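Local coordinates for histone-lysine N-methyltransferase, H3 lysine-9 specific SUVH4 (Arabidopsis thaliana, PDB 4QEO), which methylates histone H3 on a lysine whose methylation is a tag for transcriptional repression, and binds methylated DNA, at residues 286-291 with 335-340; 290-295 with 302-307; 470-475 with 483-488. One frame throughout, in Å; residues are numbered along the deposited sequence.

Interaction 1 (286-291 with 335-340). With ZN (zinc ion), chain F; ZN (zinc ion), chain G.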
loop_
_atom_site.group_PDB
_atom_site.type_symbol
_atom_site.label_atom_id
_atom_site.label_comp_id
_atom_site.label_asym_id
_atom_site.label_seq_id
_atom_site.Cartn_x
_atom_site.Cartn_y
_atom_site.Cartn_z
ATOM N N PRO A 286 -8.163 -7.806 -33.058
ATOM C CA PRO A 286 -9.534 -8.271 -32.817
ATOM C C PRO A 286 -10.543 -7.216 -33.217
ATOM O O PRO A 286 -10.163 -6.058 -33.344
ATOM C CB PRO A 286 -9.581 -8.445 -31.295
ATOM C CG PRO A 286 -8.176 -8.590 -30.877
ATOM C CD PRO A 286 -7.388 -7.727 -31.812
ATOM N N LYS A 287 -11.801 -7.596 -33.399
ATOM C CA LYS A 287 -12.848 -6.621 -33.689
ATOM C C LYS A 287 -13.060 -5.690 -32.499
ATOM O O LYS A 287 -12.982 -6.120 -31.335
ATOM C CB LYS A 287 -14.158 -7.320 -34.071
ATOM C CG LYS A 287 -14.699 -8.283 -33.023
ATOM C CD LYS A 287 -16.068 -8.825 -33.427
ATOM C CE LYS A 287 -16.654 -9.724 -32.346
ATOM N NZ LYS A 287 -18.074 -10.075 -32.624
ATOM N N SER A 288 -13.311 -4.414 -32.783
ATOM C CA SER A 288 -13.520 -3.417 -31.728
ATOM C C SER A 288 -14.781 -3.706 -30.929
ATOM O O SER A 288 -15.767 -4.181 -31.484
ATOM C CB SER A 288 -13.612 -2.012 -32.323
ATOM O OG SER A 288 -12.411 -1.665 -32.985
ATOM N N SER A 289 -14.751 -3.433 -29.625
ATOM C CA SER A 289 -15.946 -3.591 -28.795
ATOM C C SER A 289 -16.958 -2.485 -29.083
ATOM O O SER A 289 -16.608 -1.432 -29.619
ATOM C CB SER A 289 -15.593 -3.643 -27.301
ATOM O OG SER A 289 -14.355 -3.010 -27.053
ATOM N N THR A 290 -18.215 -2.732 -28.735
ATOM C CA THR A 290 -19.284 -1.799 -29.076
ATOM C C THR A 290 -19.304 -0.614 -28.120
ATOM O O THR A 290 -19.464 0.532 -28.534
ATOM C CB THR A 290 -20.658 -2.487 -29.056
ATOM O OG1 THR A 290 -20.716 -3.451 -30.116
ATOM C CG2 THR A 290 -21.769 -1.459 -29.252
ATOM N N GLY A 291 -19.152 -0.898 -26.835
ATOM C CA GLY A 291 -19.105 0.155 -25.840
ATOM C C GLY A 291 -20.469 0.586 -25.346
ATOM O O GLY A 291 -21.496 0.082 -25.803
ATOM N N GLY A 335 -14.169 2.120 -23.647
ATOM C CA GLY A 335 -13.230 2.135 -24.751
ATOM C C GLY A 335 -13.506 3.212 -25.787
ATOM O O GLY A 335 -14.242 4.155 -25.527
ATOM N N PRO A 336 -12.901 3.070 -26.970
ATOM C CA PRO A 336 -12.927 4.047 -28.069
ATOM C C PRO A 336 -14.335 4.425 -28.555
ATOM O O PRO A 336 -14.548 5.567 -28.981
ATOM C CB PRO A 336 -12.153 3.326 -29.183
ATOM C CG PRO A 336 -11.198 2.434 -28.437
ATOM C CD PRO A 336 -12.007 1.933 -27.265
ATOM N N HIS A 337 -15.274 3.487 -28.498
ATOM C CA HIS A 337 -16.640 3.762 -28.930
ATOM C C HIS A 337 -17.622 4.147 -27.821
ATOM O O HIS A 337 -18.798 4.399 -28.105
ATOM C CB HIS A 337 -17.201 2.595 -29.762
ATOM C CG HIS A 337 -16.542 2.446 -31.094
ATOM N ND1 HIS A 337 -15.703 1.396 -31.397
ATOM C CD2 HIS A 337 -16.557 3.244 -32.187
ATOM C CE1 HIS A 337 -15.250 1.539 -32.629
ATOM N NE2 HIS A 337 -15.755 2.651 -33.131
ATOM N N CYS A 338 -17.172 4.172 -26.564
ATOM C CA CYS A 338 -18.063 4.585 -25.483
ATOM C C CYS A 338 -18.354 6.079 -25.557
ATOM O O CYS A 338 -17.503 6.867 -25.968
ATOM C CB CYS A 338 -17.491 4.230 -24.100
ATOM S SG CYS A 338 -17.344 2.452 -23.832
ATOM N N GLY A 339 -19.559 6.459 -25.140
ATOM C CA GLY A 339 -19.996 7.839 -25.238
ATOM C C GLY A 339 -19.371 8.736 -24.189
ATOM O O GLY A 339 -19.456 9.957 -24.285
ATOM N N CYS A 340 -18.743 8.121 -23.187
ATOM C CA CYS A 340 -18.162 8.837 -22.062
ATOM C C CYS A 340 -16.826 9.460 -22.431
ATOM O O CYS A 340 -16.107 8.955 -23.300
ATOM C CB CYS A 340 -17.955 7.877 -20.892
ATOM S SG CYS A 340 -16.886 6.474 -21.312
HETATM ZN ZN ZN F . -18.316 2.232 -21.668
HETATM ZN ZN ZN G . -17.407 5.232 -19.332
#
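Gly291 and Cys338 bring their backbones closest, CA to CA 4.6 Å, where the irregular loop 286-291 passes a type I beta turn running from Gly335 to Cys338. The turn is closed by the bond from Cys338 N to Gly335 O. His337 carries most of the turn's side of the contact. Its CB rests 3.3 Å from Thr290 O. With CG anti to the carbonyl carbon (chi1 -69°), His337 ND1 comes within 3.5 Å of Ser289 O, a weak and bent hydrogen bond. CB of Ser288 meets the same ring at its edge, near the ring plane, 3.9 Å from His337 CE1.

At the other end, Cys338 SG packs 3.5 Å from Gly291 CA. A side chain on Gly291 would run into this sulfur, and at its backbone angles (phi 86°, psi 179°) a CB would also press on Thr290 O. Cys338 SG binds a zinc ion at 2.4 Å and accepts a nearly straight bond from Gly335 N, 3.2 Å away. Cys292, Cys306 and Cys334 complete that site. Cys340 SG holds a second zinc ion with Cys298, Cys334 and Cys344, so segment 335-340 supplies ligands to two metals of the triangular pre-SET cluster.

The contact lies at the surface. Segment 286-291 belongs to the loop between strand 278-279 and helix 305-309, and segment 335-340 follows strand 331-332.

Interaction 2 (290-295 with 302-307). With ZN (zinc ion), chain H; ZN (zinc ion), chain F.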
loop_
_atom_site.group_PDB
_atom_site.type_symbol
_atom_site.label_atom_id
_atom_site.label_comp_id
_atom_site.label_asym_id
_atom_site.label_seq_id
_atom_site.Cartn_x
_atom_site.Cartn_y
_atom_site.Cartn_z
ATOM N N THR A 290 -18.215 -2.732 -28.735
ATOM C CA THR A 290 -19.284 -1.799 -29.076
ATOM C C THR A 290 -19.304 -0.614 -28.120
ATOM O O THR A 290 -19.464 0.532 -28.534
ATOM C CB THR A 290 -20.658 -2.487 -29.056
ATOM O OG1 THR A 290 -20.716 -3.451 -30.116
ATOM C CG2 THR A 290 -21.769 -1.459 -29.252
ATOM N N GLY A 291 -19.152 -0.898 -26.835
ATOM C CA GLY A 291 -19.105 0.155 -25.840
ATOM C C GLY A 291 -20.469 0.586 -25.346
ATOM O O GLY A 291 -21.496 0.082 -25.803
ATOM N N CYS A 292 -20.469 1.531 -24.408
ATOM C CA CYS A 292 -21.688 2.000 -23.756
ATOM C C CYS A 292 -22.145 3.344 -24.320
ATOM O O CYS A 292 -21.391 4.013 -25.031
ATOM C CB CYS A 292 -21.448 2.120 -22.246
ATOM S SG CYS A 292 -20.255 3.421 -21.746
ATOM N N ASN A 293 -23.361 3.757 -23.982
ATOM C CA ASN A 293 -23.917 4.984 -24.552
ATOM C C ASN A 293 -24.039 6.134 -23.557
ATOM O O ASN A 293 -24.740 7.109 -23.819
ATOM C CB ASN A 293 -25.277 4.720 -25.214
ATOM C CG ASN A 293 -26.349 4.349 -24.211
ATOM O OD1 ASN A 293 -26.842 5.197 -23.466
ATOM N ND2 ASN A 293 -26.721 3.075 -24.192
ATOM N N CYS A 294 -23.357 6.020 -22.422
ATOM C CA CYS A 294 -23.432 7.045 -21.386
ATOM C C CYS A 294 -22.825 8.360 -21.868
ATOM O O CYS A 294 -21.955 8.369 -22.729
ATOM C CB CYS A 294 -22.719 6.562 -20.116
ATOM S SG CYS A 294 -23.234 4.908 -19.566
ATOM N N ARG A 295 -23.288 9.472 -21.315
ATOM C CA ARG A 295 -22.700 10.770 -21.624
ATOM C C ARG A 295 -21.847 11.272 -20.459
ATOM O O ARG A 295 -22.254 11.179 -19.302
ATOM C CB ARG A 295 -23.801 11.786 -21.922
ATOM C CG ARG A 295 -24.569 11.534 -23.208
ATOM C CD ARG A 295 -25.903 12.270 -23.184
ATOM N NE ARG A 295 -25.781 13.585 -22.558
ATOM C CZ ARG A 295 -26.097 14.732 -23.151
ATOM N NH1 ARG A 295 -26.569 14.735 -24.390
ATOM N NH2 ARG A 295 -25.950 15.879 -22.499
ATOM N N LYS A 302 -27.205 0.348 -14.234
ATOM C CA LYS A 302 -28.356 -0.057 -15.035
ATOM C C LYS A 302 -28.114 0.269 -16.504
ATOM O O LYS A 302 -28.077 -0.624 -17.344
ATOM C CB LYS A 302 -29.636 0.631 -14.548
ATOM C CG LYS A 302 -30.127 0.170 -13.182
ATOM C CD LYS A 302 -30.771 -1.205 -13.274
ATOM C CE LYS A 302 -31.919 -1.209 -14.273
ATOM N NZ LYS A 302 -32.310 -2.592 -14.663
ATOM N N LYS A 303 -27.940 1.551 -16.804
ATOM C CA LYS A 303 -27.752 2.006 -18.181
ATOM C C LYS A 303 -26.480 1.461 -18.836
ATOM O O LYS A 303 -26.532 0.882 -19.925
ATOM C CB LYS A 303 -27.758 3.538 -18.241
ATOM C CG LYS A 303 -29.121 4.151 -17.944
ATOM C CD LYS A 303 -29.027 5.640 -17.647
ATOM C CE LYS A 303 -30.252 6.129 -16.873
ATOM N NZ LYS A 303 -31.494 6.182 -17.693
ATOM N N CYS A 304 -25.348 1.649 -18.161
ATOM C CA CYS A 304 -24.036 1.352 -18.729
ATOM C C CYS A 304 -23.755 -0.121 -19.026
ATOM O O CYS A 304 -23.658 -0.940 -18.112
ATOM C CB CYS A 304 -22.928 1.877 -17.818
ATOM S SG CYS A 304 -21.295 1.645 -18.573
ATOM N N ALA A 305 -23.575 -0.431 -20.306
ATOM C CA ALA A 305 -23.251 -1.782 -20.766
ATOM C C ALA A 305 -21.888 -2.278 -20.271
ATOM O O ALA A 305 -21.658 -3.485 -20.132
ATOM C CB ALA A 305 -23.287 -1.832 -22.283
ATOM N N CYS A 306 -20.966 -1.356 -20.032
ATOM C CA CYS A 306 -19.628 -1.771 -19.629
ATOM C C CYS A 306 -19.693 -2.332 -18.192
ATOM O O CYS A 306 -19.090 -3.371 -17.870
ATOM C CB CYS A 306 -18.618 -0.622 -19.818
ATOM S SG CYS A 306 -18.606 0.120 -21.541
ATOM N N ALA A 307 -20.491 -1.681 -17.352
ATOM C CA ALA A 307 -20.772 -2.191 -16.013
ATOM C C ALA A 307 -21.359 -3.596 -16.102
ATOM O O ALA A 307 -20.934 -4.502 -15.380
ATOM C CB ALA A 307 -21.734 -1.272 -15.287
HETATM ZN ZN ZN H . -21.156 3.703 -19.595
HETATM ZN ZN ZN F . -18.316 2.232 -21.668
#
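Cys292 and Cys304 meet at one zinc ion, and Cys292 and Cys306 meet at another. Cys292 SG bridges the two metals. Cys292 SG sits 2.3 Å from the zinc ion that Cys306 SG also binds, at 2.1 Å. On its other side it binds the zinc ion held by Cys294 SG at 2.4 Å and by Cys304 SG at 2.3 Å. The SG of Cys292 lies between its own backbone N and carbonyl carbon (chi1 67°), which carries it in between the two ions.

Around the metals the cysteines also touch one another. The CB of Cys292 packs 3.5 Å from Cys306 SG, and Cys304 SG approaches it from the other zinc site. Cys294 SG lies against Cys304 CB, also at 3.5 Å. Cys298 completes the site shared by Cys294 and Cys304. Cys334 and Cys338 complete the site shared with Cys306. This is part of the triangular three-zinc cluster of the pre-SET domain. Because Cys292, Cys298 and Cys334 each serve two ions, nine cysteines fill the twelve ligand positions.

Further out, the backbone sets the ligands in place. Cys304 stands at the N-cap of helix 305-309, and its SG accepts a weak bond from Ala307 N. Cys306 is in the first turn of that helix. Ala305 turns its methyl toward Cys292, CB to CB 4.4 Å. Before the helix, the carboxylate of Asp300 takes the backbone N-H groups of Lys302 and Lys303. A backbone bond to Gly339 ties Cys292 to the loop that carries Cys338.

Interaction 3 (470-475 with 483-488)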
loop_
_atom_site.group_PDB
_atom_site.type_symbol
_atom_site.label_atom_id
_atom_site.label_comp_id
_atom_site.label_asym_id
_atom_site.label_seq_id
_atom_site.Cartn_x
_atom_site.Cartn_y
_atom_site.Cartn_z
ATOM N N GLN A 470 -3.259 -7.132 -13.438
ATOM C CA GLN A 470 -4.681 -7.174 -13.724
ATOM C C GLN A 470 -4.915 -7.102 -15.233
ATOM O O GLN A 470 -4.461 -6.151 -15.901
ATOM C CB GLN A 470 -5.391 -6.016 -13.021
ATOM C CG GLN A 470 -6.868 -5.950 -13.326
ATOM C CD GLN A 470 -7.605 -7.161 -12.822
ATOM O OE1 GLN A 470 -7.665 -7.411 -11.613
ATOM N NE2 GLN A 470 -8.172 -7.929 -13.742
ATOM N N CYS A 471 -5.604 -8.109 -15.773
ATOM C CA CYS A 471 -5.978 -8.091 -17.184
ATOM C C CYS A 471 -7.146 -7.143 -17.401
ATOM O O CYS A 471 -8.136 -7.186 -16.674
ATOM C CB CYS A 471 -6.335 -9.494 -17.690
ATOM S SG CYS A 471 -4.896 -10.576 -17.940
ATOM N N VAL A 472 -7.014 -6.279 -18.402
ATOM C CA VAL A 472 -8.042 -5.294 -18.710
ATOM C C VAL A 472 -8.393 -5.348 -20.200
ATOM O O VAL A 472 -7.497 -5.351 -21.042
ATOM C CB VAL A 472 -7.556 -3.863 -18.381
ATOM C CG1 VAL A 472 -8.628 -2.834 -18.741
ATOM C CG2 VAL A 472 -7.157 -3.750 -16.919
ATOM N N LEU A 473 -9.690 -5.411 -20.509
ATOM C CA LEU A 473 -10.176 -5.252 -21.881
ATOM C C LEU A 473 -10.903 -3.909 -22.016
ATOM O O LEU A 473 -11.728 -3.551 -21.170
ATOM C CB LEU A 473 -11.119 -6.402 -22.256
ATOM C CG LEU A 473 -10.473 -7.783 -22.409
ATOM C CD1 LEU A 473 -11.529 -8.882 -22.454
ATOM C CD2 LEU A 473 -9.588 -7.837 -23.643
ATOM N N SER A 474 -10.592 -3.159 -23.067
ATOM C CA SER A 474 -11.231 -1.853 -23.274
ATOM C C SER A 474 -11.522 -1.608 -24.743
ATOM O O SER A 474 -12.630 -1.200 -25.104
ATOM C CB SER A 474 -10.352 -0.713 -22.749
ATOM O OG SER A 474 -9.003 -0.859 -23.183
ATOM N N SER A 475 -10.525 -1.842 -25.589
ATOM C CA SER A 475 -10.721 -1.610 -27.025
ATOM C C SER A 475 -11.278 -2.827 -27.752
ATOM O O SER A 475 -11.791 -2.694 -28.857
ATOM C CB SER A 475 -9.434 -1.146 -27.701
ATOM O OG SER A 475 -8.490 -2.198 -27.739
ATOM N N ARG A 483 -5.108 -6.044 -22.288
ATOM C CA ARG A 483 -4.152 -5.107 -21.723
ATOM C C ARG A 483 -3.669 -5.640 -20.376
ATOM O O ARG A 483 -4.446 -6.191 -19.596
ATOM C CB ARG A 483 -4.785 -3.718 -21.595
ATOM C CG ARG A 483 -5.058 -3.070 -22.964
ATOM C CD ARG A 483 -5.836 -1.779 -22.859
ATOM N NE ARG A 483 -5.236 -0.887 -21.885
ATOM C CZ ARG A 483 -5.899 -0.275 -20.906
ATOM N NH1 ARG A 483 -7.216 -0.430 -20.757
ATOM N NH2 ARG A 483 -5.236 0.505 -20.075
ATOM N N VAL A 484 -2.372 -5.504 -20.121
ATOM C CA VAL A 484 -1.782 -5.987 -18.885
ATOM C C VAL A 484 -1.436 -4.793 -18.021
ATOM O O VAL A 484 -0.566 -4.004 -18.389
ATOM C CB VAL A 484 -0.499 -6.785 -19.174
ATOM C CG1 VAL A 484 0.195 -7.188 -17.869
ATOM C CG2 VAL A 484 -0.824 -8.000 -20.030
ATOM N N VAL A 485 -2.119 -4.645 -16.886
ATOM C CA VAL A 485 -1.962 -3.442 -16.066
ATOM C C VAL A 485 -1.512 -3.746 -14.621
ATOM O O VAL A 485 -2.087 -4.578 -13.932
ATOM C CB VAL A 485 -3.264 -2.599 -16.048
ATOM C CG1 VAL A 485 -3.068 -1.326 -15.245
ATOM C CG2 VAL A 485 -3.704 -2.247 -17.474
ATOM N N LEU A 486 -0.474 -3.058 -14.179
ATOM C CA LEU A 486 0.039 -3.180 -12.826
ATOM C C LEU A 486 -0.671 -2.200 -11.904
ATOM O O LEU A 486 -0.658 -0.965 -12.141
ATOM C CB LEU A 486 1.550 -2.938 -12.806
ATOM C CG LEU A 486 2.351 -4.000 -13.567
ATOM C CD1 LEU A 486 3.809 -3.582 -13.731
ATOM C CD2 LEU A 486 2.268 -5.336 -12.858
ATOM N N PHE A 487 -1.295 -2.789 -10.879
ATOM C CA PHE A 487 -2.000 -2.081 -9.818
ATOM C C PHE A 487 -1.292 -2.266 -8.470
ATOM O O PHE A 487 -0.697 -3.314 -8.208
ATOM C CB PHE A 487 -3.418 -2.630 -9.699
ATOM C CG PHE A 487 -4.367 -2.106 -10.747
ATOM C CD1 PHE A 487 -4.499 -2.752 -11.970
ATOM C CD2 PHE A 487 -5.122 -0.967 -10.508
ATOM C CE1 PHE A 487 -5.375 -2.281 -12.929
ATOM C CE2 PHE A 487 -6.004 -0.487 -11.467
ATOM C CZ PHE A 487 -6.121 -1.143 -12.685
ATOM N N ALA A 488 -1.365 -1.259 -7.607
ATOM C CA ALA A 488 -0.848 -1.403 -6.256
ATOM C C ALA A 488 -1.718 -2.386 -5.477
ATOM O O ALA A 488 -2.934 -2.205 -5.387
ATOM C CB ALA A 488 -0.801 -0.037 -5.552
#
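Arg483 NH1 donates to Ser474 OG across the hairpin at 3.0 Å, with the hydroxyl tilted from the guanidinium plane. Glu333 forms a salt bridge with the same nitrogen. Glu383 pairs with NE, and Ser349 accepts from NH2. The bend at chi3 (50°) brings the guanidinium group beside Val472, whose CG1 lies 3.4 Å from Arg483 NH1. With an alanine here, Glu383 and Glu333 would probably lose this positive partner, and a gap would be likely to open beside Val472.

Two hydrogen-bonded antiparallel pairs join the strands. Val472 N donates to Arg483 O at 2.8 Å, with a return bond from Arg483 N to Val472 O. Gln470 and Val485 exchange bonds in the same way. On the face shared with Arg483, Val472 CG2 packs against Val485 CG2 at 3.8 Å. Phe487 CD1 comes within 3.5 Å of Gln470 CB. The bent side chain of Gln470 sends NE2 to Cys471 O, a straight bond of 3.0 Å, and also to Arg328 O.

This beta hairpin of the SET domain forms the middle of a four-stranded mixed sheet. Strand 331-332 runs parallel beside 467-473, and strand 380-383 flanks 483-488 antiparallel.

How the interactions relate
Interactions 1 and 2 belong to the pre-SET zinc cluster, with centres about 10 Å apart. They share Thr290 and Gly291 and both touch the same zinc ion. Cys338 SG and Cys306 SG meet at that ion, and Gly339 N probably bonds to Cys292 O. Interaction 3 comes later in the chain, in the SET domain, its centre about 16 Å from that of interaction 1 and about 19 Å from that of interaction 2. Ser289 N probably bonds to Ser475 O, and Pro336 packs on Ser475. The loops of interaction 1 thus lie between cluster and hairpin, joining the pre-SET and SET domains, both of which methyltransferase activity requires.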